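Local coordinates for protein ribonucleoside triphosphate reductase (Lactobacillus leichmannii, PDB 1L1L) that probably reduces ribonucleoside triphosphates to their 2'-deoxy forms, using adenosylcobalamin as the radical-generating cofactor and acting as an allosterically regulated monomer, at residues Pro126-Asp131 against Asp456-Arg461; Arg574-Asp579 against Glu595-Thr600; Cys590-Glu595 against Val606-Lys611. All coordinates share one frame; numbering follows the deposited sequence.

Contact 1: residues Pro126-Asp131 against Asp456-Arg461; sequences PQKYGD and DWEISR
R461 and D131 carry the one direct hydrogen bond between the loop after strand 127-128 and the first turn of helix 458-467. NH2 of R461 donates to the backbone O of D131 at 2.7 Å, almost in line with the carbonyl (177°), although the bend at the N-H is considerable (136°). The arginine chain bends at chi3, which sets CA of E458 over one face of the guanidinium, toward its rim, while NH1 is held by the carbonyl of Y455. The D131 carboxylate lies near the same guanidinium, but OD2 stays 4.3 Å from NH2 of R461, beyond a salt bridge.

A water makes the second polar link: it donates to O of Y129 and accepts from N of I459, each at 3.0 Å, and so serves an amide of the first helical turn, where no preceding turn supplies a carbonyl. W457 is the N-cap residue of this helix.

E458 reaches across the loop with its CG anti to the backbone N (chi1 -176°) and the chain extended. Its carboxylate settles against the backbone, OE1 lying 3.6 Å from CA of G130, and NZ of K128, bonded to OE1 of Q142, is 4.1 Å from OE1 of E458, beyond a salt bridge but perhaps close enough for a modest attraction.

Apolar contact comes from Y129 and W457, side by side and pointing the same way, with CD2 of Y129 3.8 Å from CZ3 of W457. Their polar ends are held separately: the phenol by S147 and S151, the indole NE1 by D155.

Strand 127-128 pairs with strand 144-145, and helix 148-158 borders both segments, M148 touching Q127 and Y129 while F152 and E156 meet S460 and W457.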
loop_
_atom_site.group_PDB
_atom_site.type_symbol
_atom_site.label_atom_id
_atom_site.label_comp_id
_atom_site.label_asym_id
_atom_site.label_seq_id
_atom_site.Cartn_x
_atom_site.Cartn_y
_atom_site.Cartn_z
ATOM N N PRO A 126 21.068 4.018 -12.437
ATOM C CA PRO A 126 20.816 4.014 -13.882
ATOM C C PRO A 126 20.492 2.598 -14.352
ATOM O O PRO A 126 21.138 1.636 -13.942
ATOM C CB PRO A 126 22.125 4.547 -14.455
ATOM C CG PRO A 126 22.561 5.526 -13.382
ATOM C CD PRO A 126 22.321 4.729 -12.119
ATOM N N GLN A 127 19.474 2.471 -15.195
ATOM C CA GLN A 127 19.065 1.165 -15.702
ATOM C C GLN A 127 18.508 1.307 -17.109
ATOM O O GLN A 127 18.170 2.406 -17.545
ATOM C CB GLN A 127 17.956 0.562 -14.821
ATOM C CG GLN A 127 18.346 0.234 -13.407
ATOM C CD GLN A 127 17.168 -0.282 -12.595
ATOM O OE1 GLN A 127 16.495 -1.235 -12.993
ATOM N NE2 GLN A 127 16.917 0.344 -11.451
ATOM N N LYS A 128 18.397 0.182 -17.804
ATOM C CA LYS A 128 17.836 0.177 -19.150
ATOM C C LYS A 128 16.317 0.077 -19.016
ATOM O O LYS A 128 15.813 -0.557 -18.084
ATOM C CB LYS A 128 18.348 -1.032 -19.938
ATOM C CG LYS A 128 17.899 -2.358 -19.365
ATOM C CD LYS A 128 18.405 -3.535 -20.177
ATOM C CE LYS A 128 17.873 -4.853 -19.615
ATOM N NZ LYS A 128 18.359 -6.044 -20.376
ATOM N N TYR A 129 15.589 0.701 -19.936
ATOM C CA TYR A 129 14.132 0.650 -19.905
ATOM C C TYR A 129 13.666 -0.721 -20.374
ATOM O O TYR A 129 12.586 -1.192 -19.994
ATOM C CB TYR A 129 13.530 1.720 -20.817
ATOM C CG TYR A 129 13.451 3.091 -20.196
ATOM C CD1 TYR A 129 14.596 3.862 -19.978
ATOM C CD2 TYR A 129 12.219 3.619 -19.807
ATOM C CE1 TYR A 129 14.508 5.122 -19.383
ATOM C CE2 TYR A 129 12.122 4.869 -19.220
ATOM C CZ TYR A 129 13.267 5.616 -19.006
ATOM O OH TYR A 129 13.147 6.832 -18.384
ATOM N N GLY A 130 14.488 -1.357 -21.206
ATOM C CA GLY A 130 14.142 -2.662 -21.730
ATOM C C GLY A 130 12.919 -2.536 -22.612
ATOM O O GLY A 130 12.466 -1.424 -22.883
ATOM N N ASP A 131 12.382 -3.665 -23.065
ATOM C CA ASP A 131 11.200 -3.645 -23.917
ATOM C C ASP A 131 9.958 -3.478 -23.051
ATOM O O ASP A 131 9.324 -4.454 -22.651
ATOM C CB ASP A 131 11.102 -4.937 -24.734
ATOM C CG ASP A 131 9.958 -4.911 -25.739
ATOM O OD1 ASP A 131 9.811 -3.890 -26.446
ATOM O OD2 ASP A 131 9.212 -5.912 -25.830
ATOM N N ASP A 456 3.427 -3.907 -17.640
ATOM C CA ASP A 456 4.074 -3.010 -18.600
ATOM C C ASP A 456 5.604 -2.988 -18.642
ATOM O O ASP A 456 6.189 -2.730 -19.692
ATOM C CB ASP A 456 3.590 -1.569 -18.397
ATOM C CG ASP A 456 2.086 -1.417 -18.569
ATOM O OD1 ASP A 456 1.483 -2.125 -19.408
ATOM O OD2 ASP A 456 1.501 -0.573 -17.873
ATOM N N TRP A 457 6.259 -3.239 -17.516
ATOM C CA TRP A 457 7.718 -3.198 -17.493
ATOM C C TRP A 457 8.396 -4.540 -17.642
ATOM O O TRP A 457 8.024 -5.521 -16.992
ATOM C CB TRP A 457 8.213 -2.523 -16.214
ATOM C CG TRP A 457 7.757 -1.124 -16.114
ATOM C CD1 TRP A 457 6.539 -0.690 -15.693
ATOM C CD2 TRP A 457 8.493 0.042 -16.495
ATOM N NE1 TRP A 457 6.466 0.676 -15.788
ATOM C CE2 TRP A 457 7.655 1.151 -16.277
ATOM C CE3 TRP A 457 9.781 0.257 -17.004
ATOM C CZ2 TRP A 457 8.058 2.459 -16.547
ATOM C CZ3 TRP A 457 10.181 1.560 -17.272
ATOM C CH2 TRP A 457 9.325 2.641 -17.042
ATOM N N GLU A 458 9.417 -4.573 -18.491
ATOM C CA GLU A 458 10.145 -5.801 -18.734
ATOM C C GLU A 458 10.705 -6.389 -17.453
ATOM O O GLU A 458 10.555 -7.579 -17.191
ATOM C CB GLU A 458 11.299 -5.563 -19.705
ATOM C CG GLU A 458 12.029 -6.852 -20.054
ATOM C CD GLU A 458 13.250 -6.621 -20.912
ATOM O OE1 GLU A 458 14.238 -6.047 -20.400
ATOM O OE2 GLU A 458 13.218 -7.014 -22.100
ATOM N N ILE A 459 11.357 -5.554 -16.654
ATOM C CA ILE A 459 11.957 -6.025 -15.417
ATOM C C ILE A 459 10.940 -6.666 -14.470
ATOM O O ILE A 459 11.270 -7.603 -13.745
ATOM C CB ILE A 459 12.693 -4.877 -14.693
ATOM C CG1 ILE A 459 13.466 -5.441 -13.504
ATOM C CG2 ILE A 459 11.697 -3.797 -14.263
ATOM C CD1 ILE A 459 14.345 -4.425 -12.809
ATOM N N SER A 460 9.708 -6.163 -14.478
ATOM C CA SER A 460 8.665 -6.716 -13.615
ATOM C C SER A 460 8.239 -8.092 -14.144
ATOM O O SER A 460 8.089 -9.046 -13.375
ATOM C CB SER A 460 7.452 -5.779 -13.571
ATOM O OG SER A 460 7.805 -4.494 -13.070
ATOM N N ARG A 461 8.044 -8.189 -15.456
ATOM C CA ARG A 461 7.647 -9.456 -16.065
ATOM C C ARG A 461 8.661 -10.555 -15.745
ATOM O O ARG A 461 8.294 -11.657 -15.324
ATOM C CB ARG A 461 7.513 -9.314 -17.590
ATOM C CG ARG A 461 6.333 -8.456 -18.047
ATOM C CD ARG A 461 6.010 -8.663 -19.534
ATOM N NE ARG A 461 7.057 -8.174 -20.424
ATOM C CZ ARG A 461 7.055 -6.981 -21.009
ATOM N NH1 ARG A 461 6.051 -6.137 -20.808
ATOM N NH2 ARG A 461 8.064 -6.625 -21.796
HETATM O O HOH W 1 12.348 -2.788 -17.415
#

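Contact 2: residues Arg574-Asp579 against Glu595-Thr600; sequences RIRFQD and EADIYT
R574 meets E595 through NE, which donates to OE2 of E595 at 2.9 Å in a nearly straight bond. The acceptor lies in the guanidinium plane and is met on its syn side, the two flat groups being turned 50° from each other. R574 stays extended from CG to NE, whereas E595 starts with CG wedged between its backbone N and carbonyl carbon (chi1 70°) and then runs out straight to the arginine. The other nitrogens of R574 are taken up by A688 and E691.

Both residues belong to the antiparallel sheet in which strand 603-611 separates 570-578 from 593-596, so these side chains bridge over the intervening strand. R576, bent at chi3 (-54°), brings its guanidinium over the loop that follows strand 593-596. There D597 OD2 is 3.1 Å from NH2 of R576 in a salt bridge whose hydrogen bond, to OD1, is weak. The carboxylate oxygen OD2 and OG1 of T600 lie over a face of the guanidinium, while CB of Y599 comes to its edge, 3.4 Å from NH2 of R576. D597 is fixed by an Asx turn: its OD1 lies 3.1 Å from N of Y599, which donates to it from above the carboxylate plane.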
loop_
_atom_site.group_PDB
_atom_site.type_symbol
_atom_site.label_atom_id
_atom_site.label_comp_id
_atom_site.label_asym_id
_atom_site.label_seq_id
_atom_site.Cartn_x
_atom_site.Cartn_y
_atom_site.Cartn_z
ATOM N N ARG A 574 -15.628 8.147 15.089
ATOM C CA ARG A 574 -16.171 9.189 14.228
ATOM C C ARG A 574 -15.700 9.067 12.785
ATOM O O ARG A 574 -14.496 8.990 12.511
ATOM C CB ARG A 574 -15.780 10.577 14.756
ATOM C CG ARG A 574 -16.396 10.932 16.089
ATOM C CD ARG A 574 -16.058 12.367 16.488
ATOM N NE ARG A 574 -16.861 12.790 17.623
ATOM C CZ ARG A 574 -16.643 12.409 18.873
ATOM N NH1 ARG A 574 -15.632 11.602 19.153
ATOM N NH2 ARG A 574 -17.455 12.818 19.840
ATOM N N ILE A 575 -16.657 9.063 11.864
ATOM C CA ILE A 575 -16.371 8.988 10.442
ATOM C C ILE A 575 -16.785 10.324 9.849
ATOM O O ILE A 575 -17.901 10.790 10.076
ATOM C CB ILE A 575 -17.174 7.857 9.781
ATOM C CG1 ILE A 575 -16.928 6.559 10.542
ATOM C CG2 ILE A 575 -16.775 7.714 8.326
ATOM C CD1 ILE A 575 -15.450 6.219 10.701
ATOM N N ARG A 576 -15.880 10.948 9.101
ATOM C CA ARG A 576 -16.151 12.247 8.507
ATOM C C ARG A 576 -16.688 12.158 7.086
ATOM O O ARG A 576 -16.160 11.409 6.248
ATOM C CB ARG A 576 -14.875 13.100 8.561
ATOM C CG ARG A 576 -14.265 13.067 9.959
ATOM C CD ARG A 576 -13.405 14.274 10.284
ATOM N NE ARG A 576 -12.358 14.496 9.296
ATOM C CZ ARG A 576 -11.372 15.375 9.450
ATOM N NH1 ARG A 576 -10.454 15.526 8.498
ATOM N NH2 ARG A 576 -11.294 16.092 10.567
ATOM N N PHE A 577 -17.745 12.930 6.834
ATOM C CA PHE A 577 -18.416 12.983 5.542
ATOM C C PHE A 577 -18.558 14.412 5.050
ATOM O O PHE A 577 -18.732 15.334 5.845
ATOM C CB PHE A 577 -19.858 12.437 5.630
ATOM C CG PHE A 577 -19.958 10.988 5.999
ATOM C CD1 PHE A 577 -19.887 10.584 7.327
ATOM C CD2 PHE A 577 -20.103 10.022 5.006
ATOM C CE1 PHE A 577 -19.955 9.235 7.672
ATOM C CE2 PHE A 577 -20.172 8.669 5.336
ATOM C CZ PHE A 577 -20.096 8.272 6.669
ATOM N N GLN A 578 -18.523 14.581 3.735
ATOM C CA GLN A 578 -18.749 15.885 3.131
ATOM C C GLN A 578 -20.222 16.153 3.442
ATOM O O GLN A 578 -21.041 15.230 3.419
ATOM C CB GLN A 578 -18.540 15.817 1.615
ATOM C CG GLN A 578 -17.260 16.503 1.128
ATOM C CD GLN A 578 -16.858 16.104 -0.289
ATOM O OE1 GLN A 578 -16.036 16.773 -0.923
ATOM N NE2 GLN A 578 -17.419 15.003 -0.782
ATOM N N ASP A 579 -20.557 17.399 3.754
ATOM C CA ASP A 579 -21.934 17.753 4.075
ATOM C C ASP A 579 -22.933 17.403 2.971
ATOM O O ASP A 579 -24.126 17.314 3.229
ATOM C CB ASP A 579 -22.040 19.246 4.399
ATOM C CG ASP A 579 -21.479 19.594 5.762
ATOM O OD1 ASP A 579 -21.544 20.783 6.131
ATOM O OD2 ASP A 579 -20.979 18.693 6.471
ATOM N N GLU A 595 -22.515 15.755 14.052
ATOM C CA GLU A 595 -22.096 17.080 14.490
ATOM C C GLU A 595 -21.178 17.648 13.420
ATOM O O GLU A 595 -20.542 16.898 12.678
ATOM C CB GLU A 595 -21.321 16.971 15.808
ATOM C CG GLU A 595 -19.952 16.320 15.625
ATOM C CD GLU A 595 -19.292 15.906 16.923
ATOM O OE1 GLU A 595 -19.121 16.774 17.818
ATOM O OE2 GLU A 595 -18.932 14.707 17.041
ATOM N N ALA A 596 -21.115 18.970 13.330
ATOM C CA ALA A 596 -20.231 19.587 12.353
ATOM C C ALA A 596 -18.798 19.265 12.795
ATOM O O ALA A 596 -18.484 19.302 13.982
ATOM C CB ALA A 596 -20.462 21.098 12.323
ATOM N N ASP A 597 -17.945 18.916 11.841
ATOM C CA ASP A 597 -16.550 18.586 12.135
ATOM C C ASP A 597 -15.825 19.914 12.358
ATOM O O ASP A 597 -15.985 20.845 11.580
ATOM C CB ASP A 597 -15.963 17.811 10.950
ATOM C CG ASP A 597 -14.455 17.678 11.002
ATOM O OD1 ASP A 597 -13.872 17.513 12.095
ATOM O OD2 ASP A 597 -13.851 17.722 9.915
ATOM N N ILE A 598 -15.052 20.002 13.429
ATOM C CA ILE A 598 -14.334 21.247 13.739
ATOM C C ILE A 598 -12.979 21.375 13.054
ATOM O O ILE A 598 -12.391 22.461 13.031
ATOM C CB ILE A 598 -14.112 21.407 15.265
ATOM C CG1 ILE A 598 -13.217 20.279 15.793
ATOM C CG2 ILE A 598 -15.446 21.429 15.986
ATOM C CD1 ILE A 598 -13.095 20.233 17.306
ATOM N N TYR A 599 -12.479 20.276 12.500
ATOM C CA TYR A 599 -11.172 20.282 11.844
ATOM C C TYR A 599 -11.212 20.514 10.338
ATOM O O TYR A 599 -10.179 20.785 9.719
ATOM C CB TYR A 599 -10.435 18.968 12.122
ATOM C CG TYR A 599 -10.287 18.655 13.586
ATOM C CD1 TYR A 599 -9.598 19.523 14.440
ATOM C CD2 TYR A 599 -10.881 17.520 14.136
ATOM C CE1 TYR A 599 -9.512 19.275 15.792
ATOM C CE2 TYR A 599 -10.803 17.257 15.487
ATOM C CZ TYR A 599 -10.121 18.137 16.320
ATOM O OH TYR A 599 -10.084 17.891 17.666
ATOM N N THR A 600 -12.395 20.420 9.746
ATOM C CA THR A 600 -12.528 20.597 8.307
ATOM C C THR A 600 -13.827 21.292 7.963
ATOM O O THR A 600 -14.887 20.972 8.505
ATOM C CB THR A 600 -12.502 19.238 7.564
ATOM O OG1 THR A 600 -11.434 18.430 8.078
ATOM C CG2 THR A 600 -12.285 19.449 6.072
#

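Contact 3: residues Cys590-Glu595 against Val606-Lys611; sequences CGYRTE and VEFPIK
This is a beta-hairpin contact: strand 593-596 runs antiparallel to strand 603-611 along one edge of a four-stranded antiparallel sheet, just after helix 583-589, which ends in a Schellman motif at G591. The axes of the short segments 593-595 and 606-611 approach to 4.8 Å, their N-to-C directions 146° apart. N of E607 donates to O of R593 at 2.8 Å, nearly straight, and in place of the pair's second direct bond a water accepts from N of R593 and donates to O of E607.

T594 and V606 form a non-hydrogen-bonded pair, their side chains parallel and touching through CG2 of each at 3.8 Å. On this side Y592 turns its ring across the strand. CB of Y592 rests on CG1 of V606, CD1 of Y592 stands over a face of the F608 ring, and the O of E607 lies at the edge of the tyrosine ring; the two aromatic planes meet at 43°. L587 of helix 583-589 touches both side chains.

R593 and E607 occupy the other side, where helix 695-704 supplies E704 and R701 as their salt-bridge partners. R574 probably eases a close pair of like charges, OE2 of E595 lying 2.9 Å from OE2 of E607.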
loop_
_atom_site.group_PDB
_atom_site.type_symbol
_atom_site.label_atom_id
_atom_site.label_comp_id
_atom_site.label_asym_id
_atom_site.label_seq_id
_atom_site.Cartn_x
_atom_site.Cartn_y
_atom_site.Cartn_z
ATOM N N CYS A 590 -31.329 6.804 10.637
ATOM C CA CYS A 590 -31.149 5.594 11.429
ATOM C C CYS A 590 -30.816 5.785 12.911
ATOM O O CYS A 590 -30.699 4.801 13.647
ATOM C CB CYS A 590 -30.085 4.704 10.789
ATOM S SG CYS A 590 -30.567 4.048 9.190
ATOM N N GLY A 591 -30.646 7.032 13.353
ATOM C CA GLY A 591 -30.360 7.274 14.756
ATOM C C GLY A 591 -28.931 7.668 15.119
ATOM O O GLY A 591 -28.658 8.014 16.275
ATOM N N TYR A 592 -28.026 7.606 14.148
ATOM C CA TYR A 592 -26.629 7.960 14.381
ATOM C C TYR A 592 -26.510 9.423 14.788
ATOM O O TYR A 592 -27.173 10.288 14.209
ATOM C CB TYR A 592 -25.819 7.743 13.109
ATOM C CG TYR A 592 -25.635 6.293 12.742
ATOM C CD1 TYR A 592 -24.671 5.512 13.382
ATOM C CD2 TYR A 592 -26.440 5.695 11.771
ATOM C CE1 TYR A 592 -24.510 4.172 13.066
ATOM C CE2 TYR A 592 -26.287 4.349 11.448
ATOM C CZ TYR A 592 -25.324 3.598 12.100
ATOM O OH TYR A 592 -25.176 2.265 11.804
ATOM N N ARG A 593 -25.659 9.692 15.774
ATOM C CA ARG A 593 -25.448 11.063 16.233
ATOM C C ARG A 593 -24.473 11.731 15.280
ATOM O O ARG A 593 -23.512 11.103 14.843
ATOM C CB ARG A 593 -24.881 11.078 17.656
ATOM C CG ARG A 593 -25.889 10.669 18.725
ATOM C CD ARG A 593 -25.465 11.112 20.131
ATOM N NE ARG A 593 -26.443 10.672 21.129
ATOM C CZ ARG A 593 -26.301 10.800 22.445
ATOM N NH1 ARG A 593 -25.213 11.363 22.953
ATOM N NH2 ARG A 593 -27.255 10.361 23.260
ATOM N N THR A 594 -24.736 12.995 14.945
ATOM C CA THR A 594 -23.876 13.743 14.032
ATOM C C THR A 594 -23.563 15.137 14.590
ATOM O O THR A 594 -24.263 15.641 15.469
ATOM C CB THR A 594 -24.525 13.922 12.639
ATOM O OG1 THR A 594 -25.651 14.801 12.738
ATOM C CG2 THR A 594 -24.998 12.580 12.085
ATOM N N GLU A 595 -22.515 15.755 14.052
ATOM C CA GLU A 595 -22.096 17.080 14.490
ATOM C C GLU A 595 -21.178 17.648 13.420
ATOM O O GLU A 595 -20.542 16.898 12.678
ATOM C CB GLU A 595 -21.321 16.971 15.808
ATOM C CG GLU A 595 -19.952 16.320 15.625
ATOM C CD GLU A 595 -19.292 15.906 16.923
ATOM O OE1 GLU A 595 -19.121 16.774 17.818
ATOM O OE2 GLU A 595 -18.932 14.707 17.041
ATOM N N VAL A 606 -20.002 11.607 12.016
ATOM C CA VAL A 606 -21.076 10.702 12.380
ATOM C C VAL A 606 -20.480 9.734 13.406
ATOM O O VAL A 606 -19.431 9.112 13.165
ATOM C CB VAL A 606 -21.623 9.952 11.146
ATOM C CG1 VAL A 606 -22.741 9.002 11.570
ATOM C CG2 VAL A 606 -22.147 10.961 10.122
ATOM N N GLU A 607 -21.143 9.619 14.555
ATOM C CA GLU A 607 -20.668 8.771 15.644
ATOM C C GLU A 607 -21.146 7.316 15.601
ATOM O O GLU A 607 -22.359 7.035 15.644
ATOM C CB GLU A 607 -21.051 9.419 16.976
ATOM C CG GLU A 607 -20.746 10.924 16.977
ATOM C CD GLU A 607 -20.900 11.586 18.328
ATOM O OE1 GLU A 607 -21.317 10.918 19.296
ATOM O OE2 GLU A 607 -20.589 12.799 18.418
ATOM N N PHE A 608 -20.183 6.397 15.535
ATOM C CA PHE A 608 -20.483 4.959 15.489
ATOM C C PHE A 608 -20.017 4.254 16.755
ATOM O O PHE A 608 -18.814 4.131 16.998
ATOM C CB PHE A 608 -19.794 4.280 14.293
ATOM C CG PHE A 608 -20.271 4.753 12.946
ATOM C CD1 PHE A 608 -19.880 5.992 12.442
ATOM C CD2 PHE A 608 -21.121 3.950 12.174
ATOM C CE1 PHE A 608 -20.329 6.432 11.187
ATOM C CE2 PHE A 608 -21.575 4.376 10.927
ATOM C CZ PHE A 608 -21.182 5.617 10.429
ATOM N N PRO A 609 -20.959 3.803 17.600
ATOM C CA PRO A 609 -20.562 3.101 18.827
ATOM C C PRO A 609 -19.958 1.756 18.399
ATOM O O PRO A 609 -20.518 1.081 17.534
ATOM C CB PRO A 609 -21.889 2.920 19.574
ATOM C CG PRO A 609 -22.715 4.096 19.085
ATOM C CD PRO A 609 -22.398 4.120 17.609
ATOM N N ILE A 610 -18.821 1.372 18.974
ATOM C CA ILE A 610 -18.189 0.108 18.596
ATOM C C ILE A 610 -17.599 -0.678 19.754
ATOM O O ILE A 610 -16.877 -0.136 20.594
ATOM C CB ILE A 610 -17.058 0.317 17.553
ATOM C CG1 ILE A 610 -17.638 0.888 16.260
ATOM C CG2 ILE A 610 -16.356 -1.014 17.277
ATOM C CD1 ILE A 610 -16.615 1.095 15.160
ATOM N N LYS A 611 -17.909 -1.968 19.781
ATOM C CA LYS A 611 -17.405 -2.856 20.818
ATOM C C LYS A 611 -16.382 -3.799 20.214
ATOM O O LYS A 611 -16.661 -4.482 19.229
ATOM C CB LYS A 611 -18.540 -3.676 21.429
ATOM C CG LYS A 611 -18.071 -4.663 22.485
ATOM C CD LYS A 611 -19.248 -5.373 23.148
ATOM C CE LYS A 611 -18.771 -6.312 24.257
ATOM N NZ LYS A 611 -19.911 -6.976 24.964
HETATM O O HOH W 2 -24.223 7.892 17.471
#

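In the fold
Contacts 2 and 3 belong to one antiparallel sheet and share E595; their centres are 12 Å apart. They cross along the chain, and strand 603-611 lies between the partners of contact 2, so the two interlock: O of I575 and N of V606 are 3.0 Å apart, a probable backbone hydrogen bond, and CG1 of I575 packs 3.5 Å from CE1 of F608. R574 also reaches E607, through NH2 to OE2 at 3.4 Å, a long and weak ion pair. Contact 1 stands apart on the opposite side of the chain's centre, about 30 Å from contact 2 and about 37 Å from contact 3 between nearest atoms.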